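Local coordinates for thermospermine synthase (Medicago truncatula, PDB 6BQ6), which probably transfers an aminopropyl group from decarboxylated S-adenosylmethionine to spermidine, yielding the tetraamine thermospermine, at residues 165-171 and 203-207; 272-276 and 291-296. All blocks are in the same frame, centred on the assembly; numbering follows the deposited sequence.

Contact 1: residues 165-171 and 203-207; sequences KAELEGK and TLKPK
Lys207, just beyond the 3-10 segment 205-206, reaches across and buries its ammonium group at the C-terminal part of helix 164-169. NZ donates to Leu168 O at 2.9 Å and to Lys171 O at 2.8 Å, two main-chain carbonyls three residues apart. Neither bond lies flat: the nitrogen stands out of both carbonyl planes, by 31° at Leu168. Bends at chi2 (-57°) and chi4 (58°) fold the lysine chain back so that its tip falls between the two oxygens. The Leu168 side of the contact is buried and apolar: this leucine points into the interface, its CB 4.1 Å from Thr203 CG2 and its CD2 near Lys207 CB, and it also touches Phe106 of strand 104-107. The Glu169 side is exposed to solvent and more polar, though locally snug. There Glu169 crosses Thr203 at about a right angle, CG lying 3.5 Å from the methyl CG2, and OE2 accepts from Thr203 OG1 at 2.7 Å. Lys165 NZ joins from the same face of the carboxylate, 3.2 Å from Glu169 OE2, so one oxygen serves a hydroxyl and a salt bridge together. A methionine in place of Lys207 would probably leave the carbonyls of Leu168 and Lys171 without their shared donor. The two helices follow successive strands of the Rossmann-like domain, and between them an ammonium group placed where the helix dipole leaves partial negative charge is likely to be favoured electrostatically.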
loop_
_atom_site.group_PDB
_atom_site.type_symbol
_atom_site.label_atom_id
_atom_site.label_comp_id
_atom_site.label_asym_id
_atom_site.label_seq_id
_atom_site.Cartn_x
_atom_site.Cartn_y
_atom_site.Cartn_z
ATOM N N LYS B 165 26.632 -2.144 28.105
ATOM C CA LYS B 165 27.541 -1.231 28.816
ATOM C C LYS B 165 27.694 -1.649 30.242
ATOM O O LYS B 165 28.811 -1.693 30.764
ATOM C CB LYS B 165 27.082 0.260 28.742
ATOM C CG LYS B 165 27.960 1.217 29.529
ATOM C CD LYS B 165 27.447 2.657 29.402
ATOM C CE LYS B 165 27.861 3.544 30.574
ATOM N NZ LYS B 165 29.203 4.117 30.359
ATOM N N ALA B 166 26.580 -1.933 30.901
ATOM C CA ALA B 166 26.618 -2.415 32.280
ATOM C C ALA B 166 27.379 -3.702 32.412
ATOM O O ALA B 166 28.184 -3.861 33.346
ATOM C CB ALA B 166 25.193 -2.617 32.787
ATOM N N GLU B 167 27.124 -4.633 31.484
ATOM C CA GLU B 167 27.812 -5.933 31.523
ATOM C C GLU B 167 29.321 -5.818 31.375
ATOM O O GLU B 167 30.070 -6.363 32.196
ATOM C CB GLU B 167 27.266 -6.862 30.451
ATOM C CG GLU B 167 27.742 -8.278 30.535
ATOM C CD GLU B 167 27.315 -9.010 31.802
ATOM O OE1 GLU B 167 26.341 -8.569 32.444
ATOM O OE2 GLU B 167 27.926 -10.078 32.099
ATOM N N LEU B 168 29.771 -5.053 30.377
ATOM C CA LEU B 168 31.210 -4.858 30.160
ATOM C C LEU B 168 31.885 -4.141 31.343
ATOM O O LEU B 168 32.968 -4.542 31.764
ATOM C CB LEU B 168 31.483 -4.088 28.876
ATOM C CG LEU B 168 31.221 -4.886 27.578
ATOM C CD1 LEU B 168 31.152 -3.965 26.367
ATOM C CD2 LEU B 168 32.287 -5.942 27.373
ATOM N N GLU B 169 31.241 -3.094 31.837
ATOM C CA GLU B 169 31.814 -2.271 32.912
ATOM C C GLU B 169 31.917 -3.035 34.198
ATOM O O GLU B 169 32.836 -2.781 34.968
ATOM C CB GLU B 169 30.971 -1.032 33.173
ATOM C CG GLU B 169 31.186 -0.026 32.096
ATOM C CD GLU B 169 30.692 1.365 32.423
ATOM O OE1 GLU B 169 29.661 1.495 33.127
ATOM O OE2 GLU B 169 31.355 2.309 31.903
ATOM N N GLY B 170 30.986 -3.954 34.425
ATOM C CA GLY B 170 30.915 -4.698 35.678
ATOM C C GLY B 170 31.840 -5.868 35.838
ATOM O O GLY B 170 31.874 -6.472 36.910
ATOM N N LYS B 171 32.571 -6.237 34.792
ATOM C CA LYS B 171 33.528 -7.322 34.841
ATOM C C LYS B 171 34.839 -6.896 34.226
ATOM O O LYS B 171 34.869 -6.057 33.302
ATOM C CB LYS B 171 32.994 -8.535 34.072
ATOM C CG LYS B 171 31.741 -9.174 34.645
ATOM C CD LYS B 171 31.502 -10.529 33.988
ATOM C CE LYS B 171 30.337 -11.295 34.587
ATOM N NZ LYS B 171 29.107 -10.469 34.701
ATOM N N THR B 203 34.813 2.449 27.957
ATOM C CA THR B 203 34.143 1.199 28.364
ATOM C C THR B 203 34.593 0.042 27.509
ATOM O O THR B 203 34.985 -0.998 28.016
ATOM C CB THR B 203 32.583 1.328 28.388
ATOM O OG1 THR B 203 32.152 2.356 29.321
ATOM C CG2 THR B 203 31.912 0.009 28.707
ATOM N N LEU B 204 34.515 0.208 26.193
ATOM C CA LEU B 204 34.776 -0.925 25.287
ATOM C C LEU B 204 36.278 -1.201 25.135
ATOM O O LEU B 204 36.752 -2.345 25.284
ATOM C CB LEU B 204 34.154 -0.631 23.920
ATOM C CG LEU B 204 34.096 -1.902 23.023
ATOM C CD1 LEU B 204 32.754 -2.064 22.342
ATOM C CD2 LEU B 204 35.227 -1.845 22.046
ATOM N N LYS B 205 37.035 -0.172 24.765
ATOM C CA LYS B 205 38.485 -0.360 24.521
ATOM C C LYS B 205 39.218 -1.014 25.681
ATOM O O LYS B 205 39.988 -1.964 25.450
ATOM C CB LYS B 205 39.132 0.956 24.067
ATOM C CG LYS B 205 40.505 0.803 23.436
ATOM C CD LYS B 205 40.865 2.005 22.550
ATOM C CE LYS B 205 42.251 2.502 22.851
ATOM N NZ LYS B 205 42.730 3.466 21.818
ATOM N N PRO B 206 38.905 -0.611 26.950
ATOM C CA PRO B 206 39.542 -1.300 28.079
ATOM C C PRO B 206 39.243 -2.768 28.216
ATOM O O PRO B 206 39.974 -3.459 28.922
ATOM C CB PRO B 206 39.007 -0.559 29.288
ATOM C CG PRO B 206 38.710 0.789 28.798
ATOM C CD PRO B 206 38.195 0.593 27.401
ATOM N N LYS B 207 38.189 -3.262 27.556
ATOM C CA LYS B 207 37.865 -4.673 27.601
ATOM C C LYS B 207 38.225 -5.434 26.335
ATOM O O LYS B 207 37.776 -6.553 26.174
ATOM C CB LYS B 207 36.372 -4.848 27.986
ATOM C CG LYS B 207 36.042 -4.283 29.401
ATOM C CD LYS B 207 36.860 -4.873 30.562
ATOM C CE LYS B 207 36.948 -3.957 31.781
ATOM N NZ LYS B 207 35.648 -3.564 32.358
#

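Contact 2: residues 272-276 and 291-296; sequences AEELD and DGKTFV
Asp276 and Asp291 lie side by side and point the same way, yet their carboxylates are turned 60° apart and serve different backbone nitrogens of the same helix start. Asp276 OD1 takes the N-H of Gly292 at 2.7 Å, on its syn side but out of the carboxylate plane. Its other oxygen, OD2, holds a water that in turn accepts from Lys293 N, so this one side chain from helix 272-282 engages the first two amides of helix 292-298, one directly and one through solvent. Asp291 is the N-cap of that helix: OD1 accepts from Thr294 N at 3.0 Å, nearly in line with its C-O bond, and from Thr294 OG1 above the plane. With chi1 at 62°, CG sits between the backbone N and the carbonyl carbon, which swings the carboxylate over the helix start. Two negative groups at a helix N-terminus are likely to be stabilised by its dipole, and Asp291 has a further partner in Arg306 of the second subunit. The two helices pack in a steeply inclined, roughly antiparallel pair, the axes of the short segments 8.1 Å apart at 132°, against helix 84-98, which Leu275 and Phe295 touch. Gly292 makes the close approach possible: its CA lies 3.5 Å from Ala272 O in a nearly straight CA-H...O contact, where a side chain would collide with that oxygen. Ala272 CB settles against the Gly292-Lys293 peptide and meets Val296 CG2. Deeper in, Leu275 CD1 comes obliquely to Phe295 CD2 at 3.7 Å. The phenylalanine ring continues inward to Tyr247, which it meets edge-to-face, and to Pro94 and His98 of helix 84-98.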
loop_
_atom_site.group_PDB
_atom_site.type_symbol
_atom_site.label_atom_id
_atom_site.label_comp_id
_atom_site.label_asym_id
_atom_site.label_seq_id
_atom_site.Cartn_x
_atom_site.Cartn_y
_atom_site.Cartn_z
ATOM N N ALA B 272 43.385 -10.398 -0.047
ATOM C CA ALA B 272 42.398 -11.409 -0.395
ATOM C C ALA B 272 42.908 -12.812 -0.165
ATOM O O ALA B 272 42.263 -13.627 0.454
ATOM C CB ALA B 272 41.954 -11.246 -1.826
ATOM N N GLU B 273 44.104 -13.106 -0.645
ATOM C CA GLU B 273 44.567 -14.477 -0.546
ATOM C C GLU B 273 44.868 -14.893 0.874
ATOM O O GLU B 273 44.607 -16.019 1.224
ATOM C CB GLU B 273 45.797 -14.711 -1.425
ATOM C CG GLU B 273 45.551 -14.589 -2.912
ATOM C CD GLU B 273 45.403 -13.176 -3.398
ATOM O OE1 GLU B 273 45.771 -12.217 -2.689
ATOM O OE2 GLU B 273 44.879 -12.970 -4.495
ATOM N N GLU B 274 45.437 -14.001 1.679
ATOM C CA GLU B 274 45.685 -14.327 3.085
ATOM C C GLU B 274 44.388 -14.567 3.845
ATOM O O GLU B 274 44.266 -15.510 4.620
ATOM C CB GLU B 274 46.532 -13.265 3.801
ATOM C CG GLU B 274 46.908 -13.632 5.262
ATOM C CD GLU B 274 47.338 -15.097 5.513
ATOM O OE1 GLU B 274 47.961 -15.756 4.650
ATOM O OE2 GLU B 274 47.083 -15.602 6.619
ATOM N N LEU B 275 43.385 -13.738 3.569
ATOM C CA LEU B 275 42.074 -14.026 4.093
ATOM C C LEU B 275 41.548 -15.399 3.681
ATOM O O LEU B 275 41.024 -16.105 4.505
ATOM C CB LEU B 275 41.053 -12.946 3.651
ATOM C CG LEU B 275 41.272 -11.624 4.333
ATOM C CD1 LEU B 275 40.491 -10.503 3.671
ATOM C CD2 LEU B 275 40.897 -11.704 5.801
ATOM N N ASP B 276 41.673 -15.778 2.397
ATOM C CA ASP B 276 41.179 -17.122 1.986
ATOM C C ASP B 276 41.902 -18.266 2.698
ATOM O O ASP B 276 41.294 -19.275 3.063
ATOM C CB ASP B 276 41.265 -17.333 0.483
ATOM C CG ASP B 276 40.263 -16.489 -0.278
ATOM O OD1 ASP B 276 39.155 -16.223 0.266
ATOM O OD2 ASP B 276 40.574 -16.074 -1.427
ATOM N N ASP B 291 34.431 -14.494 0.409
ATOM C CA ASP B 291 35.817 -14.900 0.231
ATOM C C ASP B 291 36.675 -13.645 0.337
ATOM O O ASP B 291 36.151 -12.533 0.563
ATOM C CB ASP B 291 36.072 -15.729 -1.044
ATOM C CG ASP B 291 35.777 -15.000 -2.319
ATOM O OD1 ASP B 291 35.510 -13.753 -2.309
ATOM O OD2 ASP B 291 35.770 -15.678 -3.389
ATOM N N GLY B 292 37.993 -13.792 0.189
ATOM C CA GLY B 292 38.867 -12.656 0.364
ATOM C C GLY B 292 38.644 -11.554 -0.624
ATOM O O GLY B 292 38.634 -10.352 -0.225
ATOM N N LYS B 293 38.429 -11.916 -1.885
ATOM C CA LYS B 293 38.153 -10.900 -2.899
ATOM C C LYS B 293 36.887 -10.107 -2.592
ATOM O O LYS B 293 36.820 -8.881 -2.787
ATOM C CB LYS B 293 38.036 -11.511 -4.300
ATOM C CG LYS B 293 39.346 -11.742 -5.042
ATOM C CD LYS B 293 38.945 -12.133 -6.472
ATOM C CE LYS B 293 40.119 -12.405 -7.375
ATOM N NZ LYS B 293 39.629 -12.470 -8.788
ATOM N N THR B 294 35.896 -10.803 -2.069
ATOM C CA THR B 294 34.648 -10.152 -1.665
ATOM C C THR B 294 34.894 -9.114 -0.595
ATOM O O THR B 294 34.379 -7.980 -0.678
ATOM C CB THR B 294 33.575 -11.160 -1.216
ATOM O OG1 THR B 294 33.359 -12.150 -2.229
ATOM C CG2 THR B 294 32.234 -10.466 -0.987
ATOM N N PHE B 295 35.693 -9.469 0.421
ATOM C CA PHE B 295 35.986 -8.497 1.453
ATOM C C PHE B 295 36.749 -7.294 0.935
ATOM O O PHE B 295 36.434 -6.144 1.298
ATOM C CB PHE B 295 36.721 -9.126 2.652
ATOM C CG PHE B 295 37.008 -8.118 3.686
ATOM C CD1 PHE B 295 35.949 -7.599 4.403
ATOM C CD2 PHE B 295 38.253 -7.537 3.800
ATOM C CE1 PHE B 295 36.123 -6.540 5.283
ATOM C CE2 PHE B 295 38.440 -6.487 4.699
ATOM C CZ PHE B 295 37.364 -6.005 5.429
ATOM N N VAL B 296 37.728 -7.520 0.071
ATOM C CA VAL B 296 38.502 -6.405 -0.485
ATOM C C VAL B 296 37.588 -5.498 -1.286
ATOM O O VAL B 296 37.680 -4.285 -1.125
ATOM C CB VAL B 296 39.716 -6.893 -1.296
ATOM C CG1 VAL B 296 40.278 -5.764 -2.181
ATOM C CG2 VAL B 296 40.725 -7.483 -0.328
HETATM O O HOH W 1 38.964 -14.546 -2.884
#

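Overall arrangement
Contacts 1 and 2 follow one another along the chain, and their centres stand 32 Å apart, with about 17 Å between nearest atoms. Each lies about 19 Å from the centre of the chain, and both pair helices at the periphery of the subunit. Contact 1 lies beside the adenosine site: Asp163, just before helix 164-169, and Ala164, its first residue, bind adenosine in another structure of this protein, and the Lys165 side chain comes within about 3 Å of that of Asp163. Contact 2 lies away from both the adenosine site and the thermospermine pocket, and instead adjoins the second subunit. Segments 165-171 and 203-207 touch no other chain.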